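Local coordinates for protein contact-dependent inhibitor A (Escherichia coli NC101, PDB 5I4Q) that is a toxin domain, probably delivered into neighbouring bacteria on contact to inhibit their growth, and bound here to its immunity protein, at residues R37-P40 against F41-A44. Residues are numbered along the deposited sequence; the frame is centred on the assembly and turned at random.
Sequences RPAP and FVQA
Q43 reaches back from the first turn of helix 40-48 to R37 and P38 in the loop before it, its side chain folding over a helix N-terminus whose N-cap position is A39. Two backbone bonds define that turn: Q43 N to A39 O at 3.0 Å, and A44 N to P40 O, also 3.0 Å. The carboxamide of Q43 does the gripping. With CG beside the backbone N (chi1 -62°) and the chain extended beyond it, the amide is carried past A39 O to the loop. There NE2 donates to P38 O at 2.8 Å, approaching from above the carbonyl plane, 51° out of it, rather than along a lone pair. A second, weak bond joins NE2 to R37 O at 3.1 Å, bent to 120°; one amide nitrogen thus serves two successive carbonyls, P38 O firmly and R37 O weakly. A39 and V42 add an apolar touch, CB to CB 3.9 Å. Beyond the segments, F41 sets its ring edge-to-face with F24, while an acidic side chain of another protein chain hydrogen-bonds F41 N at the helix N-terminus. R37 reaches the chain of the contact-dependent inhibitor protein, where its NH2 forms a salt bridge with D84 of that chain. The other end of the amide is tied to the R37 side chain through water 1, which donates to Q43 OE1 at 2.7 Å and accepts from R37 NE at 3.1 Å.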
ATOM      1  N   ARG A  37       5.650  19.022   1.915  1.00 36.40           N
ATOM      2  CA  ARG A  37       5.492  20.039   0.876  1.00 38.85           C
ATOM      3  C   ARG A  37       6.691  20.991   0.846  1.00 37.20           C
ATOM      4  O   ARG A  37       6.590  22.154   1.244  1.00 35.57           O
ATOM      5  CB  ARG A  37       4.195  20.792   1.060  1.00 42.34           C
ATOM      6  CG  ARG A  37       2.997  19.921   0.679  1.00 51.15           C
ATOM      7  CD  ARG A  37       1.848  20.090   1.636  1.00 55.82           C
ATOM      8  NE  ARG A  37       1.048  21.261   1.310  1.00 60.81           N
ATOM      9  CZ  ARG A  37      -0.044  21.605   1.973  1.00 60.51           C
ATOM     10  NH1 ARG A  37      -0.476  20.883   3.011  1.00 56.72           N
ATOM     11  NH2 ARG A  37      -0.695  22.680   1.608  1.00 62.05           N
ATOM     12  N   PRO A  38       7.856  20.470   0.438  1.00 36.67           N
ATOM     13  CA  PRO A  38       9.078  21.229   0.548  1.00 36.40           C
ATOM     14  C   PRO A  38       9.176  22.355  -0.472  1.00 36.70           C
ATOM     15  O   PRO A  38       8.367  22.462  -1.412  1.00 37.64           O
ATOM     16  CB  PRO A  38      10.163  20.185   0.284  1.00 38.00           C
ATOM     17  CG  PRO A  38       9.471  19.185  -0.613  1.00 38.31           C
ATOM     18  CD  PRO A  38       8.107  19.087  -0.040  1.00 38.35           C
ATOM     19  N   ALA A  39      10.158  23.204  -0.207  1.00 36.15           N
ATOM     20  CA  ALA A  39      10.552  24.320  -1.045  1.00 36.72           C
ATOM     21  C   ALA A  39       9.384  25.267  -1.288  1.00 35.79           C
ATOM     22  O   ALA A  39       9.007  25.482  -2.422  1.00 35.89           O
ATOM     23  CB  ALA A  39      11.097  23.803  -2.351  1.00 38.88           C
ATOM     24  N   PRO A  40       8.831  25.846  -0.207  1.00 34.25           N
ATOM     25  CA  PRO A  40       7.728  26.779  -0.306  1.00 35.36           C
ATOM     26  C   PRO A  40       8.004  28.062  -1.073  1.00 35.85           C
ATOM     27  O   PRO A  40       7.103  28.607  -1.627  1.00 36.56           O
ATOM     28  CB  PRO A  40       7.446  27.159   1.139  1.00 34.56           C
ATOM     29  CG  PRO A  40       8.115  26.171   1.966  1.00 34.52           C
ATOM     30  CD  PRO A  40       9.256  25.654   1.195  1.00 35.54           C
ATOM     31  N   PHE A  41       9.232  28.560  -1.069  1.00 37.34           N
ATOM     32  CA  PHE A  41       9.565  29.733  -1.874  1.00 38.45           C
ATOM     33  C   PHE A  41       9.563  29.394  -3.330  1.00 38.69           C
ATOM     34  O   PHE A  41       9.091  30.197  -4.164  1.00 41.64           O
ATOM     35  CB  PHE A  41      10.908  30.337  -1.475  1.00 38.77           C
ATOM     36  CG  PHE A  41      10.862  31.076  -0.164  1.00 41.02           C
ATOM     37  CD1 PHE A  41      10.263  32.325  -0.078  1.00 41.72           C
ATOM     38  CD2 PHE A  41      11.430  30.555   0.952  1.00 40.79           C
ATOM     39  CE1 PHE A  41      10.228  33.019   1.109  1.00 43.09           C
ATOM     40  CE2 PHE A  41      11.427  31.255   2.136  1.00 42.89           C
ATOM     41  CZ  PHE A  41      10.816  32.480   2.219  1.00 43.04           C
ATOM     42  N   VAL A  42      10.104  28.231  -3.655  1.00 40.02           N
ATOM     43  CA  VAL A  42      10.029  27.755  -5.038  1.00 39.29           C
ATOM     44  C   VAL A  42       8.562  27.579  -5.485  1.00 37.67           C
ATOM     45  O   VAL A  42       8.179  28.061  -6.540  1.00 38.35           O
ATOM     46  CB  VAL A  42      10.798  26.458  -5.202  1.00 38.90           C
ATOM     47  CG1 VAL A  42      10.512  25.871  -6.575  1.00 39.48           C
ATOM     48  CG2 VAL A  42      12.274  26.702  -5.001  1.00 40.31           C
ATOM     49  N   GLN A  43       7.728  26.941  -4.662  1.00 36.42           N
ATOM     50  CA  GLN A  43       6.285  26.816  -4.989  1.00 35.43           C
ATOM     51  C   GLN A  43       5.643  28.195  -5.240  1.00 36.01           C
ATOM     52  O   GLN A  43       4.900  28.398  -6.218  1.00 34.75           O
ATOM     53  CB  GLN A  43       5.507  26.122  -3.875  1.00 36.98           C
ATOM     54  CG  GLN A  43       5.913  24.679  -3.542  1.00 38.85           C
ATOM     55  CD  GLN A  43       5.117  24.145  -2.339  1.00 41.17           C
ATOM     56  OE1 GLN A  43       3.878  24.272  -2.292  1.00 41.95           O
ATOM     57  NE2 GLN A  43       5.813  23.558  -1.359  1.00 39.94           N
ATOM     58  N   ALA A  44       5.885  29.143  -4.342  1.00 37.56           N
ATOM     59  CA  ALA A  44       5.195  30.458  -4.420  1.00 37.64           C
ATOM     60  C   ALA A  44       5.664  31.232  -5.655  1.00 38.41           C
ATOM     61  O   ALA A  44       4.887  31.903  -6.332  1.00 37.58           O
ATOM     62  CB  ALA A  44       5.471  31.273  -3.160  1.00 37.28           C
TER
HETATM   63  O   HOH W   1       1.836  23.458  -0.670  1.00 40.16           O